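Long-range contacts in branched-chain amino acid transport system substrate-binding protein (Rhodopseudomonas palustris, PDB 4JB0), which binds small aromatic acids derived from lignin, such as ferulate, and probably delivers them to an ABC transporter for uptake: residues G136-S141 / E167-P172; P188-V193 / L215-H220; M246-Q251 / N275-F280. All blocks are in the same frame, centred on the assembly; numbering follows the deposited sequence.

Contact 1: residues G136-S141 / E167-P172; sequences GYIGYS and ERFARP. With FER (3-(4-hydroxy-3-methoxyphenyl)-2-propenoic acid), chain B.
Y140 lies with one ring face under the aliphatic part of R171, whose CG stands 3.9 Å from the centroid of the Y140 ring in a CH-pi contact. Further along the arginine, CE2 of Y140 comes over one face of the guanidinium, the two planes 44° apart. The edge of Y140 points into the face of F169, an offset edge-to-face pair with centroids 5.5 Å apart. F169 swings its CG between its own backbone N and carbonyl carbon (chi1 67°), bringing the ring back over the neighbouring strand, where CD1 meets I138 CG1 at 3.6 Å. R168 works on the other sheet face: NH1 donates to Y140 O (2.9 Å), which lies in the guanidinium plane, while E166 and D146 form salt bridges with it. G139 suits its site because a CB would run into Y137 OH. R171, fixed by this aromatic packing and a salt bridge from NE to D142, offers NH1 to O1 of the ferulate (2.8 Å) and NH2 to O2 (2.8 Å). Strands 134-140 and 162-169 run parallel, and the carboxylate site lies beyond their C-terminal ends, as expected of a beta-alpha-beta unit in a periplasmic binding protein.

Contact 2: residues P188-V193 / L215-H220; sequences PDAILV and LIYQTH. With FER (3-(4-hydroxy-3-methoxyphenyl)-2-propenoic acid), chain B.
V193, Y217 and I191 carry most of the contact between strands 190-193 and 215-218, parallel neighbours in a beta-alpha-beta unit that crosses over through helix 197-209. The beta-branched V193 suits an extended strand, and both its methyls lie against the Q218 amide. CG1 lies 3.6 Å from Q218 NE2, and CG2 also meets I216 CG2 at 3.8 Å. Q218 is bent at chi2 (-86°), which lays its amide alongside V193; from there NE2 donates to Q204 OE1 and A200 O of the crossover helix. A leucine in place of Q218 would probably leave those two helix acceptors without their donor and deprive the buried water at OE1 of a partner. That water accepts from T219 N at 2.9 Å and also adjoins V193 O, bridging V193 to Q218 and T219 at the end of the ladder. I191 turns its side chain to L207 of the same helix, while its backbone O receives Y217 N at 2.9 Å in an almost straight bond (177°). V193 N in turn donates to Y217 O, also at 2.9 Å. On the opposite sheet face Y217 packs against small and branched neighbours: CE1 touches A190 CB at 3.7 Å, and CB touches L192 CD1 at 3.9 Å. Its hydroxyl reaches H126 of helix 116-129, the polar end of an otherwise apolar layer. Past the strand end, H220 donates from NE2 to Q114 O and sets one ring face over the ferulate, its CD2 lying 3.7 Å from FER C5.

Contact 3: residues M246-Q251 / N275-F280; sequences MDPEGQ and NSRSQF. With FER (3-(4-hydroxy-3-methoxyphenyl)-2-propenoic acid), chain B.
At the lead-in to helix 279-299, R277 reaches back to the loop that follows strand 239-242 and closes a salt bridge with E249. The grip is end-on and double: NH1 meets OE1 of E249 at 3.0 Å and NH2 meets OE2 at 2.9 Å. Both oxygens use their syn lone pairs, and the carboxylate and guanidinium planes are only 9° apart. NH1 also donates to M246 O at 3.1 Å; this oxygen lies in the guanidinium plane, although the nitrogen stands above the carbonyl plane. Arginine suits the place because one flat group serves a carboxylate and a backbone carbonyl, three oxygens in all, while NE forms a salt bridge with E269 of helix 258-272. With its CG between backbone N and carbonyl carbon (chi1 73°), R277 heads toward the loop. M246, a flexible chain bent twice, fits its SD against S278 CA at 3.7 Å. The loop holds its own shape through a type I beta turn from P248 to Q251, overlapped by an Asx motif in which D247 OD1 accepts from G250 N at 2.8 Å. On the other segment S278 is the N-cap: its OG takes A281 N and, weakly, F280 N at 3.2 Å. The first residues after the cap, Q279 and F280, line the ligand pocket. Q279 donates from NE2 to O4 of the ferulate at 3.1 Å, with Q114 as a second partner for the same nitrogen. F280 presents its ring edge to the methoxy group, CD1 lying 3.2 Å from FER O3.

Overall arrangement
Contacts 1 and 2 belong to one sheet: strands 134-140 and 190-194 are neighbours in it, and backbone bonds from G136 to A190 and L192 join them directly. Contact 2 is the buried one, with mostly apolar side chains and polar ends met by neighbouring helices, loops and a water. Contact 1, at the edge strand 162-169, is partly exposed and richer in arginine. Contact 3 lies about 22 Å from contact 2 and 27 Å from contact 1, centre to centre, and relies on ionic and turn chemistry in loops. All three touch the ferulate: contact 1 at its carboxylate, contacts 2 and 3 at its ring end, where H220 O packs on Q279 CG.

Contact 1: residues G136-S141 / E167-P172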
loop_
_atom_site.group_PDB
_atom_site.type_symbol
_atom_site.label_atom_id
_atom_site.label_comp_id
_atom_site.label_asym_id
_atom_site.label_seq_id
_atom_site.Cartn_x
_atom_site.Cartn_y
_atom_site.Cartn_z
ATOM N N GLY A 136 7.988 7.830 20.275
ATOM C CA GLY A 136 6.568 7.697 20.600
ATOM C C GLY A 136 5.762 7.280 19.368
ATOM O O GLY A 136 6.248 7.436 18.220
ATOM N N TYR A 137 4.539 6.778 19.583
ATOM C CA TYR A 137 3.684 6.375 18.480
ATOM C C TYR A 137 2.302 6.981 18.585
ATOM O O TYR A 137 1.726 7.026 19.664
ATOM C CB TYR A 137 3.568 4.860 18.449
ATOM C CG TYR A 137 2.705 4.273 17.354
ATOM C CD1 TYR A 137 3.154 4.227 16.026
ATOM C CD2 TYR A 137 1.454 3.712 17.648
ATOM C CE1 TYR A 137 2.377 3.642 15.012
ATOM C CE2 TYR A 137 0.656 3.155 16.642
ATOM C CZ TYR A 137 1.135 3.102 15.319
ATOM O OH TYR A 137 0.363 2.522 14.308
ATOM N N ILE A 138 1.778 7.425 17.450
ATOM C CA ILE A 138 0.348 7.673 17.331
ATOM C C ILE A 138 -0.199 7.087 16.035
ATOM O O ILE A 138 0.315 7.379 14.940
ATOM C CB ILE A 138 0.040 9.180 17.415
ATOM C CG1 ILE A 138 -1.476 9.427 17.375
ATOM C CG2 ILE A 138 0.834 9.972 16.363
ATOM C CD1 ILE A 138 -1.880 10.932 17.538
ATOM N N GLY A 139 -1.228 6.259 16.151
ATOM C CA GLY A 139 -1.803 5.606 14.966
ATOM C C GLY A 139 -3.228 5.201 15.186
ATOM O O GLY A 139 -3.747 5.371 16.263
ATOM N N TYR A 140 -3.849 4.639 14.168
ATOM C CA TYR A 140 -5.225 4.240 14.249
ATOM C C TYR A 140 -5.451 3.136 15.283
ATOM O O TYR A 140 -4.616 2.212 15.440
ATOM C CB TYR A 140 -5.707 3.674 12.913
ATOM C CG TYR A 140 -5.631 4.558 11.686
ATOM C CD1 TYR A 140 -5.939 5.913 11.749
ATOM C CD2 TYR A 140 -5.403 3.977 10.422
ATOM C CE1 TYR A 140 -5.941 6.703 10.594
ATOM C CE2 TYR A 140 -5.422 4.758 9.254
ATOM C CZ TYR A 140 -5.696 6.133 9.367
ATOM O OH TYR A 140 -5.714 6.913 8.233
ATOM N N SER A 141 -6.590 3.239 15.976
ATOM C CA SER A 141 -7.103 2.142 16.828
ATOM C C SER A 141 -7.736 1.023 15.964
ATOM O O SER A 141 -8.930 0.690 16.074
ATOM C CB SER A 141 -8.134 2.705 17.811
ATOM O OG SER A 141 -9.068 3.530 17.106
ATOM N N GLU A 167 -0.058 6.121 21.518
ATOM C CA GLU A 167 -1.402 6.736 21.505
ATOM C C GLU A 167 -2.177 6.256 20.300
ATOM O O GLU A 167 -1.587 5.961 19.286
ATOM C CB GLU A 167 -1.278 8.268 21.449
ATOM C CG GLU A 167 -0.757 8.949 22.760
ATOM C CD GLU A 167 -1.744 8.849 23.903
ATOM O OE1 GLU A 167 -2.958 9.057 23.698
ATOM O OE2 GLU A 167 -1.321 8.501 25.014
ATOM N N ARG A 168 -3.503 6.196 20.394
ATOM C CA ARG A 168 -4.303 5.783 19.260
ATOM C C ARG A 168 -5.366 6.823 18.982
ATOM O O ARG A 168 -5.765 7.598 19.877
ATOM C CB ARG A 168 -4.985 4.396 19.465
ATOM C CG ARG A 168 -4.048 3.153 19.580
ATOM C CD ARG A 168 -2.898 3.046 18.501
ATOM N NE ARG A 168 -2.104 1.848 18.835
ATOM C CZ ARG A 168 -2.318 0.654 18.274
ATOM N NH1 ARG A 168 -3.218 0.542 17.302
ATOM N NH2 ARG A 168 -1.642 -0.425 18.640
ATOM N N PHE A 169 -5.828 6.830 17.729
ATOM C CA PHE A 169 -7.001 7.600 17.359
ATOM C C PHE A 169 -7.789 6.796 16.370
ATOM O O PHE A 169 -7.240 5.886 15.740
ATOM C CB PHE A 169 -6.662 9.045 16.843
ATOM C CG PHE A 169 -5.902 9.117 15.521
ATOM C CD1 PHE A 169 -4.514 8.840 15.456
ATOM C CD2 PHE A 169 -6.547 9.565 14.356
ATOM C CE1 PHE A 169 -3.801 8.933 14.226
ATOM C CE2 PHE A 169 -5.849 9.649 13.136
ATOM C CZ PHE A 169 -4.477 9.358 13.067
ATOM N N ALA A 170 -9.089 7.123 16.256
ATOM C CA ALA A 170 -9.994 6.516 15.286
ATOM C C ALA A 170 -9.953 7.286 13.972
ATOM O O ALA A 170 -9.804 8.526 13.964
ATOM C CB ALA A 170 -11.458 6.522 15.846
ATOM N N ARG A 171 -10.129 6.561 12.866
ATOM C CA ARG A 171 -10.089 7.132 11.518
ATOM C C ARG A 171 -10.854 8.440 11.271
ATOM O O ARG A 171 -10.289 9.342 10.659
ATOM C CB ARG A 171 -10.590 6.099 10.483
ATOM C CG ARG A 171 -9.482 5.352 9.821
ATOM C CD ARG A 171 -10.031 4.117 9.051
ATOM N NE ARG A 171 -9.025 3.041 9.093
ATOM C CZ ARG A 171 -7.983 2.903 8.270
ATOM N NH1 ARG A 171 -7.793 3.756 7.267
ATOM N NH2 ARG A 171 -7.145 1.881 8.420
ATOM N N PRO A 172 -12.131 8.526 11.721
ATOM C CA PRO A 172 -12.877 9.769 11.501
ATOM C C PRO A 172 -12.568 10.943 12.463
ATOM O O PRO A 172 -13.085 12.053 12.217
ATOM C CB PRO A 172 -14.331 9.339 11.655
ATOM C CG PRO A 172 -14.329 8.105 12.402
ATOM C CD PRO A 172 -12.990 7.478 12.330
HETATM C C4 FER B . -0.555 1.746 0.978
HETATM C C5 FER B . -0.142 1.745 2.302
HETATM C C6 FER B . -1.094 1.990 3.284
HETATM C C3 FER B . -1.874 1.983 0.632
HETATM C C2 FER B . -2.829 2.224 1.625
HETATM C C1 FER B . -2.425 2.221 2.959
HETATM C C10 FER B . -3.655 2.249 -1.018
HETATM C C7 FER B . -3.514 2.479 3.939
HETATM C C8 FER B . -3.686 1.782 5.063
HETATM C C9 FER B . -4.865 2.054 5.928
HETATM O O1 FER B . -5.301 3.224 6.115
HETATM O O2 FER B . -5.464 1.039 6.378
HETATM O O4 FER B . 0.344 1.500 0.013
HETATM O O3 FER B . -2.272 1.973 -0.685
#

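Contact 2: residues P188-V193 / L215-H220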
loop_
_atom_site.group_PDB
_atom_site.type_symbol
_atom_site.label_atom_id
_atom_site.label_comp_id
_atom_site.label_asym_id
_atom_site.label_seq_id
_atom_site.Cartn_x
_atom_site.Cartn_y
_atom_site.Cartn_z
ATOM N N PRO A 188 9.441 12.306 23.217
ATOM C CA PRO A 188 10.380 11.310 22.618
ATOM C C PRO A 188 11.286 12.042 21.604
ATOM O O PRO A 188 10.899 13.120 21.127
ATOM C CB PRO A 188 9.427 10.355 21.859
ATOM C CG PRO A 188 8.237 11.239 21.487
ATOM C CD PRO A 188 8.073 12.193 22.667
ATOM N N ASP A 189 12.432 11.458 21.240
ATOM C CA ASP A 189 13.292 12.031 20.159
ATOM C C ASP A 189 12.541 12.108 18.814
ATOM O O ASP A 189 12.662 13.062 18.059
ATOM C CB ASP A 189 14.557 11.195 19.957
ATOM C CG ASP A 189 15.479 11.208 21.177
ATOM O OD1 ASP A 189 15.684 12.301 21.727
ATOM O OD2 ASP A 189 15.986 10.136 21.580
ATOM N N ALA A 190 11.719 11.104 18.561
ATOM C CA ALA A 190 10.952 10.983 17.291
ATOM C C ALA A 190 9.573 10.392 17.599
ATOM O O ALA A 190 9.390 9.687 18.614
ATOM C CB ALA A 190 11.680 10.051 16.338
ATOM N N ILE A 191 8.624 10.661 16.702
ATOM C CA ILE A 191 7.269 10.114 16.781
ATOM C C ILE A 191 6.991 9.410 15.460
ATOM O O ILE A 191 7.215 9.996 14.409
ATOM C CB ILE A 191 6.235 11.239 16.994
ATOM C CG1 ILE A 191 6.395 11.824 18.419
ATOM C CG2 ILE A 191 4.797 10.701 16.768
ATOM C CD1 ILE A 191 5.427 12.978 18.732
ATOM N N LEU A 192 6.590 8.154 15.504
ATOM C CA LEU A 192 6.059 7.484 14.268
ATOM C C LEU A 192 4.552 7.658 14.246
ATOM O O LEU A 192 3.873 7.311 15.223
ATOM C CB LEU A 192 6.394 5.998 14.251
ATOM C CG LEU A 192 5.764 5.107 13.190
ATOM C CD1 LEU A 192 6.189 5.653 11.740
ATOM C CD2 LEU A 192 6.186 3.614 13.466
ATOM N N VAL A 193 4.041 8.158 13.128
ATOM C CA VAL A 193 2.613 8.310 12.912
ATOM C C VAL A 193 2.148 7.125 12.070
ATOM O O VAL A 193 2.631 6.953 10.928
ATOM C CB VAL A 193 2.283 9.638 12.185
ATOM C CG1 VAL A 193 0.825 9.700 11.749
ATOM C CG2 VAL A 193 2.649 10.887 13.037
ATOM N N LEU A 215 11.815 14.643 15.358
ATOM C CA LEU A 215 11.589 14.177 14.007
ATOM C C LEU A 215 10.207 13.523 13.988
ATOM O O LEU A 215 9.794 12.856 14.951
ATOM C CB LEU A 215 12.684 13.197 13.626
ATOM C CG LEU A 215 14.134 13.687 13.603
ATOM C CD1 LEU A 215 15.122 12.616 13.048
ATOM C CD2 LEU A 215 14.267 14.945 12.782
ATOM N N ILE A 216 9.461 13.764 12.923
ATOM C CA ILE A 216 8.237 13.002 12.719
ATOM C C ILE A 216 8.409 12.053 11.516
ATOM O O ILE A 216 8.854 12.490 10.463
ATOM C CB ILE A 216 7.001 13.906 12.565
ATOM C CG1 ILE A 216 6.901 14.903 13.762
ATOM C CG2 ILE A 216 5.689 13.024 12.356
ATOM C CD1 ILE A 216 5.725 15.893 13.600
ATOM N N TYR A 217 8.044 10.780 11.704
ATOM C CA TYR A 217 8.070 9.741 10.664
ATOM C C TYR A 217 6.672 9.342 10.226
ATOM O O TYR A 217 5.776 9.230 11.078
ATOM C CB TYR A 217 8.807 8.507 11.179
ATOM C CG TYR A 217 10.305 8.712 11.392
ATOM C CD1 TYR A 217 10.783 9.399 12.500
ATOM C CD2 TYR A 217 11.229 8.189 10.492
ATOM C CE1 TYR A 217 12.147 9.600 12.702
ATOM C CE2 TYR A 217 12.638 8.380 10.671
ATOM C CZ TYR A 217 13.074 9.090 11.782
ATOM O OH TYR A 217 14.419 9.281 11.985
ATOM N N GLN A 218 6.476 9.105 8.913
ATOM C CA GLN A 218 5.173 8.712 8.388
ATOM C C GLN A 218 5.310 7.382 7.589
ATOM O O GLN A 218 6.369 7.050 7.041
ATOM C CB GLN A 218 4.614 9.788 7.435
ATOM C CG GLN A 218 4.185 11.115 8.131
ATOM C CD GLN A 218 2.735 11.047 8.665
ATOM O OE1 GLN A 218 1.971 10.127 8.337
ATOM N NE2 GLN A 218 2.371 12.014 9.482
ATOM N N THR A 219 4.217 6.668 7.480
ATOM C CA THR A 219 4.173 5.436 6.690
ATOM C C THR A 219 3.850 5.692 5.197
ATOM O O THR A 219 3.503 6.817 4.761
ATOM C CB THR A 219 3.135 4.471 7.277
ATOM O OG1 THR A 219 1.814 4.928 6.964
ATOM C CG2 THR A 219 3.283 4.360 8.822
ATOM N N HIS A 220 3.865 4.619 4.440
ATOM C CA HIS A 220 3.622 4.670 3.031
ATOM C C HIS A 220 2.163 4.867 2.753
ATOM O O HIS A 220 1.823 5.162 1.623
ATOM C CB HIS A 220 4.230 3.453 2.306
ATOM C CG HIS A 220 3.762 2.118 2.821
ATOM N ND1 HIS A 220 3.713 1.817 4.165
ATOM C CD2 HIS A 220 3.471 0.963 2.165
ATOM C CE1 HIS A 220 3.376 0.546 4.320
ATOM N NE2 HIS A 220 3.247 0.001 3.119
HETATM C C4 FER B . -0.555 1.746 0.978
HETATM C C5 FER B . -0.142 1.745 2.302
HETATM C C6 FER B . -1.094 1.990 3.284
HETATM C C3 FER B . -1.874 1.983 0.632
HETATM C C2 FER B . -2.829 2.224 1.625
HETATM C C1 FER B . -2.425 2.221 2.959
HETATM C C10 FER B . -3.655 2.249 -1.018
HETATM C C7 FER B . -3.514 2.479 3.939
HETATM C C8 FER B . -3.686 1.782 5.063
HETATM C C9 FER B . -4.865 2.054 5.928
HETATM O O1 FER B . -5.301 3.224 6.115
HETATM O O2 FER B . -5.464 1.039 6.378
HETATM O O4 FER B . 0.344 1.500 0.013
HETATM O O3 FER B . -2.272 1.973 -0.685
HETATM O O HOH W 1 1.678 7.477 8.593
#

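Contact 3: residues M246-Q251 / N275-F280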
loop_
_atom_site.group_PDB
_atom_site.type_symbol
_atom_site.label_atom_id
_atom_site.label_comp_id
_atom_site.label_asym_id
_atom_site.label_seq_id
_atom_site.Cartn_x
_atom_site.Cartn_y
_atom_site.Cartn_z
ATOM N N MET A 246 7.176 6.695 -6.507
ATOM C CA MET A 246 7.134 8.141 -6.254
ATOM C C MET A 246 8.324 8.837 -6.971
ATOM O O MET A 246 8.276 10.043 -7.179
ATOM C CB MET A 246 7.142 8.434 -4.773
ATOM C CG MET A 246 5.742 8.167 -4.142
ATOM S SD MET A 246 4.400 9.174 -4.775
ATOM C CE MET A 246 4.660 10.574 -3.679
ATOM N N ASP A 247 9.370 8.082 -7.297
ATOM C CA ASP A 247 10.536 8.666 -8.041
ATOM C C ASP A 247 11.203 7.710 -9.043
ATOM O O ASP A 247 12.364 7.275 -8.821
ATOM C CB ASP A 247 11.578 9.111 -7.008
ATOM C CG ASP A 247 12.676 9.962 -7.610
ATOM O OD1 ASP A 247 12.617 10.288 -8.808
ATOM O OD2 ASP A 247 13.587 10.315 -6.867
ATOM N N PRO A 248 10.522 7.399 -10.169
ATOM C CA PRO A 248 11.193 6.596 -11.172
ATOM C C PRO A 248 12.355 7.339 -11.859
ATOM O O PRO A 248 13.331 6.692 -12.242
ATOM C CB PRO A 248 10.102 6.283 -12.208
ATOM C CG PRO A 248 8.803 6.551 -11.520
ATOM C CD PRO A 248 9.147 7.734 -10.562
ATOM N N GLU A 249 12.227 8.650 -12.006
ATOM C CA GLU A 249 13.308 9.497 -12.586
ATOM C C GLU A 249 14.610 9.258 -11.869
ATOM O O GLU A 249 15.644 9.156 -12.504
ATOM C CB GLU A 249 12.916 10.992 -12.565
ATOM C CG GLU A 249 11.665 11.313 -13.414
ATOM C CD GLU A 249 10.336 11.229 -12.585
ATOM O OE1 GLU A 249 10.311 10.594 -11.506
ATOM O OE2 GLU A 249 9.340 11.819 -13.017
ATOM N N GLY A 250 14.574 9.161 -10.536
ATOM C CA GLY A 250 15.818 9.005 -9.753
ATOM C C GLY A 250 16.361 7.584 -9.754
ATOM O O GLY A 250 17.472 7.340 -9.269
ATOM N N GLN A 251 15.632 6.635 -10.347
ATOM C CA GLN A 251 16.140 5.222 -10.372
ATOM C C GLN A 251 17.236 5.034 -11.435
ATOM O O GLN A 251 17.260 5.734 -12.484
ATOM C CB GLN A 251 14.981 4.246 -10.625
ATOM C CG GLN A 251 13.807 4.491 -9.627
ATOM C CD GLN A 251 12.611 3.516 -9.894
ATOM O OE1 GLN A 251 12.773 2.515 -10.616
ATOM N NE2 GLN A 251 11.413 3.857 -9.390
ATOM N N ASN A 275 2.763 16.405 -10.551
ATOM C CA ASN A 275 2.915 15.811 -9.220
ATOM C C ASN A 275 1.658 15.033 -8.729
ATOM O O ASN A 275 1.485 14.843 -7.513
ATOM C CB ASN A 275 3.229 16.863 -8.154
ATOM C CG ASN A 275 4.541 17.631 -8.418
ATOM O OD1 ASN A 275 5.626 17.031 -8.595
ATOM N ND2 ASN A 275 4.442 18.969 -8.405
ATOM N N SER A 276 0.813 14.596 -9.656
ATOM C CA SER A 276 -0.390 13.827 -9.246
ATOM C C SER A 276 -0.142 12.325 -9.013
ATOM O O SER A 276 -1.076 11.593 -8.661
ATOM C CB SER A 276 -1.507 14.036 -10.233
ATOM O OG SER A 276 -1.108 13.544 -11.495
ATOM N N ARG A 277 1.116 11.889 -9.162
ATOM C CA ARG A 277 1.508 10.490 -8.921
ATOM C C ARG A 277 1.292 10.179 -7.439
ATOM O O ARG A 277 1.296 11.090 -6.578
ATOM C CB ARG A 277 2.993 10.302 -9.264
ATOM C CG ARG A 277 3.892 10.940 -8.207
ATOM C CD ARG A 277 5.393 10.986 -8.571
ATOM N NE ARG A 277 5.572 11.584 -9.891
ATOM C CZ ARG A 277 6.741 11.678 -10.529
ATOM N NH1 ARG A 277 7.847 11.223 -9.971
ATOM N NH2 ARG A 277 6.788 12.243 -11.749
ATOM N N SER A 278 1.129 8.904 -7.139
ATOM C CA SER A 278 0.888 8.486 -5.771
ATOM C C SER A 278 1.239 7.031 -5.602
ATOM O O SER A 278 1.224 6.225 -6.552
ATOM C CB SER A 278 -0.570 8.740 -5.351
ATOM O OG SER A 278 -1.451 7.808 -5.966
ATOM N N GLN A 279 1.546 6.722 -4.366
ATOM C CA GLN A 279 1.716 5.341 -3.876
ATOM C C GLN A 279 0.522 4.518 -4.307
ATOM O O GLN A 279 0.680 3.337 -4.680
ATOM C CB GLN A 279 1.884 5.392 -2.347
ATOM C CG GLN A 279 1.772 4.093 -1.625
ATOM C CD GLN A 279 3.075 3.343 -1.674
ATOM O OE1 GLN A 279 4.033 3.862 -2.166
ATOM N NE2 GLN A 279 3.144 2.182 -1.043
ATOM N N PHE A 280 -0.680 5.144 -4.293
ATOM C CA PHE A 280 -1.897 4.324 -4.344
ATOM C C PHE A 280 -2.289 3.940 -5.773
ATOM O O PHE A 280 -2.611 2.813 -6.040
ATOM C CB PHE A 280 -3.036 5.039 -3.617
ATOM C CG PHE A 280 -2.573 5.733 -2.380
ATOM C CD1 PHE A 280 -1.867 5.030 -1.404
ATOM C CD2 PHE A 280 -2.760 7.087 -2.225
ATOM C CE1 PHE A 280 -1.419 5.680 -0.262
ATOM C CE2 PHE A 280 -2.332 7.747 -1.074
ATOM C CZ PHE A 280 -1.634 7.040 -0.114
HETATM C C4 FER B . -0.555 1.746 0.978
HETATM C C5 FER B . -0.142 1.745 2.302
HETATM C C6 FER B . -1.094 1.990 3.284
HETATM C C3 FER B . -1.874 1.983 0.632
HETATM C C2 FER B . -2.829 2.224 1.625
HETATM C C1 FER B . -2.425 2.221 2.959
HETATM C C10 FER B . -3.655 2.249 -1.018
HETATM C C7 FER B . -3.514 2.479 3.939
HETATM C C8 FER B . -3.686 1.782 5.063
HETATM C C9 FER B . -4.865 2.054 5.928
HETATM O O1 FER B . -5.301 3.224 6.115
HETATM O O2 FER B . -5.464 1.039 6.378
HETATM O O4 FER B . 0.344 1.500 0.013
HETATM O O3 FER B . -2.272 1.973 -0.685
#